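Local atomic coordinates of digeranylgeranylglycerophospholipid reductase (Sulfolobus acidocaldarius, PDB entry 4OPC), a protein that uses FAD to hydrogenate the double bonds of the geranylgeranyl chains of archaeal lipid precursors, yielding the saturated phytanyl chains of archaeal membrane lipids. Residues S416-K419 with I420-Y424; S347-I350 with F351-F354; K357-N360 with D361-N364; K368-I371 with I372-D376; T446-N449 with K450-S453. One frame throughout, in Å; residues are numbered along the deposited sequence. Where two conformers were deposited one is given.

Contact 1. Residues S416-K419 with I420-Y424; sequences SMKK and IKELY
An i to i+4 salt bridge on the outer side of an amphipathic alpha-helix, the helix 410-425, joins K418 to E422 one turn further on. K418 NZ meets E422 OE2 at 2.9 Å, arriving nearly along the C-O axis of that oxygen. The lysine chain runs extended as far as CE and turns only at its last torsion (chi4 52°), which swings the ammonium group toward the carboxylate; K418 CE lies 3.3 Å from the same E422 OE2. The glutamate comes from the other end of the turn with an extended chain, its CG packed 3.2 Å from K418 O. Both residues are exposed, and water probably weakens the attraction between them.

Beneath the ion pair the backbone keeps regular helical hydrogen bonding: I420 N donates to S416 O, K421 N to M417 O, E422 N to K418 O and L423 N to K419 O. K418 and E422 are thus linked twice, by this backbone bond and by the salt bridge. M417 packs on S347, I350 and F351 of helix 332-357; on another flank L423 and the exposed K419 lie against V444 of helix 434-452. K421, although next to E422 in sequence, sends its ammonium group to a different partner, D385, in a salt bridge. On the buried side I420 turns its CG1 branch anti to the backbone N (chi1 -157°), which leaves the CG2 methyl group folded back over the preceding turn, 3.4 Å from M417 O.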
loop_
_atom_site.group_PDB
_atom_site.type_symbol
_atom_site.label_atom_id
_atom_site.label_comp_id
_atom_site.label_asym_id
_atom_site.label_seq_id
_atom_site.Cartn_x
_atom_site.Cartn_y
_atom_site.Cartn_z
ATOM N N SER A 416 2.621 11.931 19.501
ATOM C CA SER A 416 1.660 12.153 18.423
ATOM C C SER A 416 1.200 10.831 17.811
ATOM O O SER A 416 0.023 10.675 17.468
ATOM C CB SER A 416 2.247 13.063 17.338
ATOM O OG SER A 416 2.390 14.387 17.829
ATOM N N MET A 417 2.125 9.881 17.660
ATOM C CA MET A 417 1.768 8.543 17.187
ATOM C C MET A 417 0.737 7.865 18.078
ATOM O O MET A 417 -0.257 7.329 17.588
ATOM C CB MET A 417 3.006 7.656 17.046
ATOM C CG MET A 417 3.972 8.118 15.950
ATOM S SD MET A 417 5.548 7.243 15.953
ATOM C CE MET A 417 5.031 5.567 15.600
ATOM N N LYS A 418 0.977 7.888 19.381
ATOM C CA LYS A 418 0.049 7.305 20.335
ATOM C C LYS A 418 -1.311 7.989 20.244
ATOM O O LYS A 418 -2.347 7.326 20.246
ATOM C CB LYS A 418 0.624 7.422 21.753
ATOM C CG LYS A 418 -0.278 6.889 22.855
ATOM C CD LYS A 418 0.459 6.882 24.192
ATOM C CE LYS A 418 -0.474 6.539 25.345
ATOM N NZ LYS A 418 -1.241 5.289 25.083
ATOM N N LYS A 419 -1.298 9.314 20.128
ATOM C CA LYS A 419 -2.528 10.093 20.047
ATOM C C LYS A 419 -3.362 9.739 18.815
ATOM O O LYS A 419 -4.575 9.535 18.910
ATOM C CB LYS A 419 -2.220 11.591 20.042
ATOM C CG LYS A 419 -3.463 12.448 19.907
ATOM C CD LYS A 419 -3.251 13.858 20.422
ATOM C CE LYS A 419 -4.579 14.607 20.492
ATOM N NZ LYS A 419 -4.420 15.992 21.010
ATOM N N ILE A 420 -2.725 9.680 17.654
ATOM C CA ILE A 420 -3.469 9.341 16.453
ATOM C C ILE A 420 -3.929 7.877 16.495
ATOM O O ILE A 420 -5.040 7.569 16.069
ATOM C CB ILE A 420 -2.701 9.722 15.163
ATOM C CG1 ILE A 420 -3.667 9.901 13.990
ATOM C CG2 ILE A 420 -1.614 8.709 14.846
ATOM C CD1 ILE A 420 -2.998 10.425 12.731
ATOM N N LYS A 421 -3.114 6.990 17.062
ATOM C CA LYS A 421 -3.499 5.583 17.141
ATOM C C LYS A 421 -4.770 5.442 17.969
ATOM O O LYS A 421 -5.696 4.720 17.582
ATOM C CB LYS A 421 -2.385 4.723 17.735
ATOM C CG LYS A 421 -2.628 3.223 17.587
ATOM C CD LYS A 421 -1.606 2.580 16.668
ATOM C CE LYS A 421 -1.723 1.069 16.677
ATOM N NZ LYS A 421 -1.420 0.498 18.014
ATOM N N GLU A 422 -4.821 6.165 19.084
ATOM C CA GLU A 422 -5.994 6.180 19.953
ATOM C C GLU A 422 -7.241 6.719 19.247
ATOM O O GLU A 422 -8.334 6.195 19.444
ATOM C CB GLU A 422 -5.709 6.968 21.232
ATOM C CG GLU A 422 -4.707 6.288 22.147
ATOM C CD GLU A 422 -4.354 7.128 23.360
ATOM O OE1 GLU A 422 -4.818 8.286 23.442
ATOM O OE2 GLU A 422 -3.610 6.628 24.232
ATOM N N LEU A 423 -7.083 7.766 18.441
ATOM C CA LEU A 423 -8.201 8.276 17.661
ATOM C C LEU A 423 -8.724 7.191 16.730
ATOM O O LEU A 423 -9.935 7.037 16.568
ATOM C CB LEU A 423 -7.806 9.504 16.836
ATOM C CG LEU A 423 -7.923 10.863 17.524
ATOM C CD1 LEU A 423 -7.356 11.945 16.632
ATOM C CD2 LEU A 423 -9.380 11.155 17.854
ATOM N N TYR A 424 -7.812 6.452 16.103
ATOM C CA TYR A 424 -8.223 5.378 15.204
ATOM C C TYR A 424 -8.827 4.181 15.927
ATOM O O TYR A 424 -9.736 3.541 15.393
ATOM C CB TYR A 424 -7.079 4.970 14.265
ATOM C CG TYR A 424 -7.001 5.884 13.079
ATOM C CD1 TYR A 424 -6.569 7.203 13.218
ATOM C CD2 TYR A 424 -7.412 5.454 11.823
ATOM C CE1 TYR A 424 -6.516 8.048 12.140
ATOM C CE2 TYR A 424 -7.363 6.296 10.729
ATOM C CZ TYR A 424 -6.912 7.595 10.892
ATOM O OH TYR A 424 -6.870 8.437 9.806
#

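Contact 2. Residues S347-I350 with F351-F354; sequences SLDI and FRRF
The guanidinium groups of R352 and R353 meet one carboxylate oxygen, D349 OD1, each with an edge turned to it. The R353 group is gripped side-on: NE and NH2 both donate to D349 OD1, at 3.0 Å each, and the oxygen lies almost in the guanidinium plane. Seen from the carboxylate these donors stand well above its plane, and the two flat groups are inclined by 48°. R352 NH2 reaches the same D349 OD1 at 2.9 Å from the syn side, with planes 35° apart. Over one face of the R352 guanidinium lies R353 CG, offset toward the rim, whereas D349 O sits in plane at an edge of the R353 group and takes a weak bond from R353 NE.

D349 points its CG anti to the backbone N (chi1 -169°), which sets the carboxylate beside the helix, where the chains of R352 and R353 come to it. Three donor nitrogens thus converge on one buried oxygen, probably stabilising the charged aspartate, and D349 OD2 has its own salt bridge with R274. R352 also pairs with D182 and touches the bound lipid PGT, so the network borders the lipid pocket. Away from the charges, L348 CD2 approaches F351 CD2 obliquely at 4.2 Å.

The turn lies within helix 332-357. S347, I350 and F351 pack on M417 of helix 410-425, while I350 and R353 rest against L445 and F448 of helix 434-452, where R353 NH1 also bonds to N449; L348 faces the loop residues N295 and V297.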
loop_
_atom_site.group_PDB
_atom_site.type_symbol
_atom_site.label_atom_id
_atom_site.label_comp_id
_atom_site.label_asym_id
_atom_site.label_seq_id
_atom_site.Cartn_x
_atom_site.Cartn_y
_atom_site.Cartn_z
ATOM N N SER A 347 -0.696 5.840 12.654
ATOM C CA SER A 347 0.480 6.066 13.480
ATOM C C SER A 347 1.731 6.224 12.616
ATOM O O SER A 347 2.570 7.108 12.847
ATOM C CB SER A 347 0.658 4.883 14.431
ATOM O OG SER A 347 1.794 5.050 15.259
ATOM N N LEU A 348 1.861 5.361 11.619
ATOM C CA LEU A 348 3.031 5.385 10.749
ATOM C C LEU A 348 3.034 6.579 9.800
ATOM O O LEU A 348 4.095 6.985 9.331
ATOM C CB LEU A 348 3.161 4.063 10.001
ATOM C CG LEU A 348 3.503 2.898 10.927
ATOM C CD1 LEU A 348 3.517 1.612 10.120
ATOM C CD2 LEU A 348 4.843 3.113 11.650
ATOM N N ASP A 349 1.863 7.158 9.535
ATOM C CA ASP A 349 1.760 8.376 8.724
ATOM C C ASP A 349 2.504 9.508 9.461
ATOM O O ASP A 349 3.262 10.271 8.861
ATOM C CB ASP A 349 0.261 8.668 8.479
ATOM C CG ASP A 349 -0.014 9.742 7.431
ATOM O OD1 ASP A 349 0.909 10.474 7.002
ATOM O OD2 ASP A 349 -1.199 9.874 7.064
ATOM N N ILE A 350 2.326 9.590 10.777
ATOM C CA ILE A 350 3.066 10.536 11.618
ATOM C C ILE A 350 4.564 10.231 11.584
ATOM O O ILE A 350 5.402 11.115 11.358
ATOM C CB ILE A 350 2.583 10.466 13.089
ATOM C CG1 ILE A 350 1.157 11.005 13.217
ATOM C CG2 ILE A 350 3.511 11.238 14.001
ATOM C CD1 ILE A 350 1.030 12.499 12.990
ATOM N N PHE A 351 4.915 8.967 11.808
ATOM C CA PHE A 351 6.317 8.578 11.885
ATOM C C PHE A 351 7.049 8.856 10.569
ATOM O O PHE A 351 8.160 9.400 10.577
ATOM C CB PHE A 351 6.419 7.108 12.328
ATOM C CG PHE A 351 7.798 6.676 12.742
ATOM C CD1 PHE A 351 8.583 7.459 13.574
ATOM C CD2 PHE A 351 8.287 5.449 12.340
ATOM C CE1 PHE A 351 9.851 7.039 13.954
ATOM C CE2 PHE A 351 9.551 5.029 12.725
ATOM C CZ PHE A 351 10.323 5.826 13.545
ATOM N N ARG A 352 6.409 8.536 9.443
ATOM C CA ARG A 352 6.963 8.841 8.125
ATOM C C ARG A 352 7.353 10.313 7.961
ATOM O O ARG A 352 8.403 10.626 7.398
ATOM C CB ARG A 352 5.952 8.458 7.023
ATOM C CG ARG A 352 6.114 9.291 5.748
ATOM C CD ARG A 352 5.022 9.075 4.735
ATOM N NE ARG A 352 3.783 9.809 5.005
ATOM C CZ ARG A 352 3.488 10.994 4.477
ATOM N NH1 ARG A 352 4.348 11.582 3.667
ATOM N NH2 ARG A 352 2.314 11.564 4.711
ATOM N N ARG A 353 6.486 11.210 8.408
ATOM C CA ARG A 353 6.712 12.641 8.238
ATOM C C ARG A 353 7.982 13.060 8.957
ATOM O O ARG A 353 8.777 13.851 8.451
ATOM C CB ARG A 353 5.511 13.420 8.768
ATOM C CG ARG A 353 4.273 13.255 7.912
ATOM C CD ARG A 353 3.015 13.640 8.672
ATOM N NE ARG A 353 1.854 13.123 7.960
ATOM C CZ ARG A 353 0.910 13.870 7.399
ATOM N NH1 ARG A 353 0.937 15.192 7.505
ATOM N NH2 ARG A 353 -0.082 13.287 6.749
ATOM N N PHE A 354 8.180 12.514 10.150
ATOM C CA PHE A 354 9.405 12.717 10.886
ATOM C C PHE A 354 10.624 12.176 10.124
ATOM O O PHE A 354 11.606 12.896 9.926
ATOM C CB PHE A 354 9.253 12.052 12.259
ATOM C CG PHE A 354 10.514 11.999 13.076
ATOM C CD1 PHE A 354 11.056 13.149 13.643
ATOM C CD2 PHE A 354 11.143 10.785 13.300
ATOM C CE1 PHE A 354 12.209 13.073 14.423
ATOM C CE2 PHE A 354 12.291 10.707 14.072
ATOM C CZ PHE A 354 12.820 11.848 14.634
#

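Contact 3. Residues K357-N360 with D361-N364; sequences KLSN and DDIN
S359 holds its OG between its backbone N and carbonyl carbon (chi1 69°), and D362 sets its CG anti to the carbonyl carbon (chi1 -69°); these two rotations close a capping box at the start of helix 360-368. D362 N donates to S359 OG at 3.0 Å, and in return S359 N donates to D362 OD2 at 3.0 Å, the latter bond nearly straight at 170°. The carboxylate is met from above its plane. Side chain and backbone of each residue thus serve the other, and two amides at the helix N-terminus find acceptors.

Regular helical bonding follows, with I363 N bonded to S359 O and N364 N to N360 O. Before the cap, L358 crosses D362 at about a right angle, L358 CD2 lying 3.8 Å from D362 OD2, and L358 CB packs on I363 CG1 at 4.0 Å. The other oxygen, D362 OD1, has a salt bridge with R403 and a hydrogen bond with S405.

The box begins the helix directly after the short link from helix 332-357. N360 bonds to D208 and Q209, N364 to D83, and I363 leans on P82, tying the helix start to the loops that follow strands 70-80 and 202-206.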
loop_
_atom_site.group_PDB
_atom_site.type_symbol
_atom_site.label_atom_id
_atom_site.label_comp_id
_atom_site.label_asym_id
_atom_site.label_seq_id
_atom_site.Cartn_x
_atom_site.Cartn_y
_atom_site.Cartn_z
ATOM N N LYS A 357 11.994 14.116 7.206
ATOM C CA LYS A 357 12.635 15.396 7.496
ATOM C C LYS A 357 14.040 15.245 8.076
ATOM O O LYS A 357 14.743 16.247 8.263
ATOM C CB LYS A 357 11.786 16.250 8.448
ATOM C CG LYS A 357 10.480 16.770 7.861
ATOM C CD LYS A 357 10.678 18.015 7.025
ATOM C CE LYS A 357 9.334 18.591 6.600
ATOM N NZ LYS A 357 9.486 19.774 5.710
ATOM N N LEU A 358 14.469 14.014 8.343
ATOM C CA LEU A 358 15.793 13.798 8.937
ATOM C C LEU A 358 16.879 13.957 7.885
ATOM O O LEU A 358 16.662 13.647 6.712
ATOM C CB LEU A 358 15.892 12.409 9.570
ATOM C CG LEU A 358 14.992 12.146 10.783
ATOM C CD1 LEU A 358 15.181 10.709 11.273
ATOM C CD2 LEU A 358 15.254 13.146 11.910
ATOM N N SER A 359 18.039 14.459 8.297
ATOM C CA SER A 359 19.173 14.560 7.386
ATOM C C SER A 359 19.941 13.250 7.336
ATOM O O SER A 359 19.790 12.396 8.218
ATOM C CB SER A 359 20.116 15.670 7.840
ATOM O OG SER A 359 20.766 15.307 9.050
ATOM N N ASN A 360 20.788 13.098 6.321
ATOM C CA ASN A 360 21.680 11.947 6.290
ATOM C C ASN A 360 22.522 11.872 7.560
ATOM O O ASN A 360 22.734 10.792 8.095
ATOM C CB ASN A 360 22.583 11.949 5.051
ATOM C CG ASN A 360 21.895 11.386 3.836
ATOM O OD1 ASN A 360 20.799 10.835 3.931
ATOM N ND2 ASN A 360 22.531 11.513 2.685
ATOM N N ASP A 361 23.006 13.017 8.042
ATOM C CA ASP A 361 23.820 13.015 9.259
ATOM C C ASP A 361 23.009 12.487 10.436
ATOM O O ASP A 361 23.537 11.741 11.263
ATOM C CB ASP A 361 24.366 14.412 9.584
ATOM C CG ASP A 361 25.489 14.841 8.652
ATOM O OD1 ASP A 361 26.110 13.974 7.996
ATOM O OD2 ASP A 361 25.756 16.059 8.582
ATOM N N ASP A 362 21.737 12.874 10.507
ATOM C CA ASP A 362 20.847 12.391 11.573
ATOM C C ASP A 362 20.688 10.874 11.537
ATOM O O ASP A 362 20.749 10.208 12.577
ATOM C CB ASP A 362 19.445 12.978 11.451
ATOM C CG ASP A 362 19.378 14.453 11.735
ATOM O OD1 ASP A 362 20.203 14.971 12.512
ATOM O OD2 ASP A 362 18.438 15.085 11.210
ATOM N N ILE A 363 20.455 10.341 10.345
ATOM C CA ILE A 363 20.225 8.912 10.186
ATOM C C ILE A 363 21.507 8.119 10.447
ATOM O O ILE A 363 21.487 7.111 11.161
ATOM C CB ILE A 363 19.654 8.614 8.808
ATOM C CG1 ILE A 363 18.358 9.413 8.626
ATOM C CG2 ILE A 363 19.400 7.107 8.648
ATOM C CD1 ILE A 363 17.903 9.575 7.178
ATOM N N ASN A 364 22.628 8.585 9.900
ATOM C CA ASN A 364 23.912 7.953 10.185
ATOM C C ASN A 364 24.201 7.889 11.681
ATOM O O ASN A 364 24.638 6.858 12.196
ATOM C CB ASN A 364 25.056 8.699 9.493
ATOM C CG ASN A 364 25.077 8.463 7.995
ATOM O OD1 ASN A 364 24.667 7.402 7.516
ATOM N ND2 ASN A 364 25.562 9.440 7.247
#

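Contact 4. Residues K368-I371 with I372-D376; sequences KKKI and IKEED
The polar link across this turn is one hydrogen bond, from K370 NZ to I372 O at 3.0 Å. It lies in the carbonyl plane and on a lone pair, with a C=O...donor angle of 136°. The lysine folds back on itself to make it: CG stands anti to the carbonyl carbon, and the bends at chi2 (-58°) and chi3 (-59°) curl the chain over the loop until CE, too, lies 3.3 Å from I372 O. The same K370 side chain makes a cation-pi contact with W88.

Charge contributes at longer range. E374 OE1 lies 4.5 Å from K370 NZ, beyond a salt bridge, and the attraction there is probably modest; E374 OE2 is instead bonded to the amide of T89.

Helix-end interactions frame the link on both sides. K370 has positive phi and ends helix 360-368 in a Schellman motif. K373 occupies the N-cap position of the next helix, where the D376 side chain accepts from its backbone: K373 N donates to D376 OD2 at 2.8 Å, meeting the carboxylate from above its plane.

Apolar contact comes from the two isoleucines between these ends and is loose, with I371 CG2 and I372 CG1 4.4 Å apart. Both side chains are buried, and the side chain of I371 comes to about 4 Å from the bound lipid PGT.

The loop connects helix 360-368 to helix 374-383. I371 packs on A394 and I372 on V390, both of helix 388-397, while I372 and E374 also touch W88 of strand 87-97.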
loop_
_atom_site.group_PDB
_atom_site.type_symbol
_atom_site.label_atom_id
_atom_site.label_comp_id
_atom_site.label_asym_id
_atom_site.label_seq_id
_atom_site.Cartn_x
_atom_site.Cartn_y
_atom_site.Cartn_z
ATOM N N LYS A 368 24.168 4.464 13.884
ATOM C CA LYS A 368 25.447 4.065 14.463
ATOM C C LYS A 368 25.389 3.990 15.987
ATOM O O LYS A 368 25.968 3.080 16.594
ATOM C CB LYS A 368 26.573 5.004 14.023
ATOM C CG LYS A 368 27.916 4.684 14.676
ATOM C CD LYS A 368 29.071 5.376 13.970
ATOM C CE LYS A 368 29.333 4.762 12.601
ATOM N NZ LYS A 368 30.499 5.411 11.938
ATOM N N LYS A 369 24.690 4.943 16.599
ATOM C CA LYS A 369 24.609 5.010 18.057
ATOM C C LYS A 369 23.517 4.107 18.619
ATOM O O LYS A 369 23.323 4.075 19.841
ATOM C CB LYS A 369 24.360 6.447 18.527
ATOM C CG LYS A 369 25.456 7.437 18.180
ATOM C CD LYS A 369 26.631 7.351 19.138
ATOM C CE LYS A 369 27.675 8.411 18.812
ATOM N NZ LYS A 369 28.834 8.388 19.746
ATOM N N LYS A 370 22.814 3.390 17.748
ATOM C CA LYS A 370 21.733 2.500 18.167
ATOM C C LYS A 370 20.662 3.247 18.959
ATOM O O LYS A 370 20.286 2.834 20.061
ATOM C CB LYS A 370 22.279 1.327 18.989
ATOM C CG LYS A 370 23.015 0.287 18.167
ATOM C CD LYS A 370 22.110 -0.274 17.080
ATOM C CE LYS A 370 20.861 -0.917 17.665
ATOM N NZ LYS A 370 19.838 -1.191 16.616
ATOM N N ILE A 371 20.185 4.347 18.385
ATOM C CA ILE A 371 19.158 5.188 18.992
ATOM C C ILE A 371 17.950 4.352 19.435
ATOM O O ILE A 371 17.385 4.573 20.513
ATOM C CB ILE A 371 18.757 6.343 18.017
ATOM C CG1 ILE A 371 17.832 7.352 18.695
ATOM C CG2 ILE A 371 18.164 5.807 16.707
ATOM C CD1 ILE A 371 17.560 8.582 17.852
ATOM N N ILE A 372 17.577 3.381 18.606
ATOM C CA ILE A 372 16.611 2.356 18.980
ATOM C C ILE A 372 17.162 1.013 18.533
ATOM O O ILE A 372 18.108 0.961 17.744
ATOM C CB ILE A 372 15.217 2.582 18.345
ATOM C CG1 ILE A 372 15.276 2.453 16.820
ATOM C CG2 ILE A 372 14.644 3.931 18.755
ATOM C CD1 ILE A 372 13.907 2.516 16.160
ATOM N N LYS A 373 16.597 -0.068 19.052
ATOM C CA LYS A 373 17.029 -1.397 18.654
ATOM C C LYS A 373 16.371 -1.790 17.332
ATOM O O LYS A 373 15.351 -1.215 16.940
ATOM C CB LYS A 373 16.686 -2.414 19.739
ATOM C CG LYS A 373 17.343 -2.143 21.083
ATOM C CD LYS A 373 16.924 -3.189 22.105
ATOM C CE LYS A 373 17.607 -2.963 23.446
ATOM N NZ LYS A 373 17.112 -3.914 24.481
ATOM N N GLU A 374 16.967 -2.758 16.643
ATOM C CA GLU A 374 16.376 -3.318 15.431
ATOM C C GLU A 374 14.959 -3.808 15.715
ATOM O O GLU A 374 14.042 -3.594 14.915
ATOM C CB GLU A 374 17.244 -4.464 14.904
ATOM C CG GLU A 374 18.564 -4.003 14.305
ATOM C CD GLU A 374 19.677 -5.015 14.484
ATOM O OE1 GLU A 374 19.804 -5.562 15.598
ATOM O OE2 GLU A 374 20.426 -5.263 13.516
ATOM N N GLU A 375 14.785 -4.448 16.869
ATOM C CA GLU A 375 13.479 -4.952 17.272
ATOM C C GLU A 375 12.479 -3.823 17.522
ATOM O O GLU A 375 11.280 -4.008 17.325
ATOM C CB GLU A 375 13.589 -5.856 18.504
ATOM C CG GLU A 375 14.492 -5.328 19.604
ATOM C CD GLU A 375 15.875 -5.956 19.574
ATOM O OE1 GLU A 375 16.191 -6.733 20.503
ATOM O OE2 GLU A 375 16.644 -5.673 18.625
ATOM N N ASP A 376 12.970 -2.662 17.953
ATOM C CA ASP A 376 12.105 -1.500 18.153
ATOM C C ASP A 376 11.586 -0.986 16.817
ATOM O O ASP A 376 10.429 -0.580 16.699
ATOM C CB ASP A 376 12.853 -0.371 18.871
ATOM C CG ASP A 376 13.311 -0.756 20.265
ATOM O OD1 ASP A 376 12.628 -1.566 20.934
ATOM O OD2 ASP A 376 14.362 -0.228 20.698
#

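Contact 5. Residues T446-N449 with K450-S453; sequences TEFN and KSLS
F448 and L452, one turn apart, make the close apolar part of this contact: L452 CD1 is 3.6 Å from F448 CE2, and L452 CG lies over one face of the ring. The phenylalanine holds its CG anti to the backbone N (chi1 -178°), which carries the ring forward along the helix to the leucine. Both are buried, the ring further enclosed by V413 and S416 of helix 410-425 and by I350 and R353 of helix 332-357. S451 OG borders the ring obliquely and donates to F448 O at 2.7 Å, in the carbonyl plane and on a lone pair.

The solvent side is looser: E447, K450 and T446, whose OG1 bonds to D442 O, are exposed. N449, though exposed, is held by R353. S453 OG also bonds back three residues, to K450 O at 2.7 Å, but tilted from the carbonyl plane.

K450 N bonds to T446 O at 3.1 Å in the usual i to i+4 pattern, but L452 N bonds to N449 O at 3.2 Å, and its bond to F448 O is weak. This is a tightening to i to i+3 bonding, as often seen in the last turn of a helix, here close to the C-terminus of the chain.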
loop_
_atom_site.group_PDB
_atom_site.type_symbol
_atom_site.label_atom_id
_atom_site.label_comp_id
_atom_site.label_asym_id
_atom_site.label_seq_id
_atom_site.Cartn_x
_atom_site.Cartn_y
_atom_site.Cartn_z
ATOM N N THR A 446 -2.171 18.574 11.399
ATOM C CA THR A 446 -1.804 19.979 11.225
ATOM C C THR A 446 -0.822 20.427 12.306
ATOM O O THR A 446 0.213 21.039 12.011
ATOM C CB THR A 446 -3.043 20.898 11.260
ATOM O OG1 THR A 446 -3.912 20.563 10.171
ATOM C CG2 THR A 446 -2.632 22.362 11.143
ATOM N N GLU A 447 -1.145 20.124 13.558
ATOM C CA GLU A 447 -0.270 20.485 14.670
ATOM C C GLU A 447 1.068 19.764 14.577
ATOM O O GLU A 447 2.117 20.344 14.861
ATOM C CB GLU A 447 -0.932 20.168 16.010
ATOM C CG GLU A 447 -2.171 20.975 16.316
ATOM C CD GLU A 447 -2.788 20.592 17.647
ATOM O OE1 GLU A 447 -2.026 20.365 18.614
ATOM O OE2 GLU A 447 -4.034 20.511 17.726
ATOM N N PHE A 448 1.045 18.498 14.174
ATOM C CA PHE A 448 2.292 17.763 14.051
ATOM C C PHE A 448 3.188 18.336 12.956
ATOM O O PHE A 448 4.384 18.519 13.162
ATOM C CB PHE A 448 2.059 16.266 13.827
ATOM C CG PHE A 448 3.337 15.489 13.735
ATOM C CD1 PHE A 448 4.098 15.274 14.870
ATOM C CD2 PHE A 448 3.814 15.039 12.516
ATOM C CE1 PHE A 448 5.295 14.594 14.805
ATOM C CE2 PHE A 448 5.014 14.360 12.441
ATOM C CZ PHE A 448 5.754 14.137 13.582
ATOM N N ASN A 449 2.610 18.626 11.794
ATOM C CA ASN A 449 3.374 19.227 10.704
ATOM C C ASN A 449 4.067 20.501 11.154
ATOM O O ASN A 449 5.229 20.741 10.831
ATOM C CB ASN A 449 2.470 19.560 9.513
ATOM C CG ASN A 449 1.952 18.331 8.793
ATOM O OD1 ASN A 449 2.535 17.245 8.863
ATOM N ND2 ASN A 449 0.846 18.501 8.082
ATOM N N LYS A 450 3.340 21.320 11.904
ATOM C CA LYS A 450 3.868 22.589 12.383
ATOM C C LYS A 450 5.041 22.362 13.337
ATOM O O LYS A 450 5.996 23.141 13.367
ATOM C CB LYS A 450 2.760 23.405 13.061
ATOM C CG LYS A 450 3.180 24.809 13.466
ATOM C CD LYS A 450 2.022 25.593 14.063
ATOM C CE LYS A 450 2.474 26.967 14.546
ATOM N NZ LYS A 450 3.559 26.863 15.564
ATOM N N SER A 451 4.980 21.273 14.097
ATOM C CA SER A 451 6.030 20.979 15.068
ATOM C C SER A 451 7.369 20.651 14.409
ATOM O O SER A 451 8.418 20.821 15.027
ATOM C CB SER A 451 5.613 19.838 15.998
ATOM O OG SER A 451 5.898 18.577 15.418
ATOM N N LEU A 452 7.337 20.189 13.163
ATOM C CA LEU A 452 8.568 19.833 12.460
ATOM C C LEU A 452 9.128 20.967 11.611
ATOM O O LEU A 452 10.272 20.900 11.163
ATOM C CB LEU A 452 8.355 18.609 11.571
ATOM C CG LEU A 452 7.931 17.320 12.263
ATOM C CD1 LEU A 452 7.836 16.191 11.242
ATOM C CD2 LEU A 452 8.882 16.950 13.386
ATOM N N SER A 453 8.322 22.000 11.384
ATOM C CA SER A 453 8.721 23.105 10.515
ATOM C C SER A 453 9.682 24.077 11.201
ATOM O O SER A 453 9.664 24.228 12.425
ATOM C CB SER A 453 7.489 23.855 10.008
ATOM O OG SER A 453 6.762 24.423 11.083
#

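How the contacts relate
Contact 2 is the most buried of the five, and its charges are paired inside the protein; contact 1 places its single ion pair on the outside of its helix. Contacts 1, 2 and 5 hold neighbouring turns of three packed helices: M417 SD lies 3.7 Å from F351 CB, S416 OG is 3.5 Å from F448 CD1, and R353 NH1 probably bonds to N449 OD1. Contacts 3 and 4 follow closely in sequence, at opposite ends of helix 360-368; across their own segments, caps and backbone acceptors replace salt bridges. Contact 5, also partly buried, relies on ring packing and serine hydroxyls. Contacts 2, 3 and 4 each come within about 4 Å of the bound lipid.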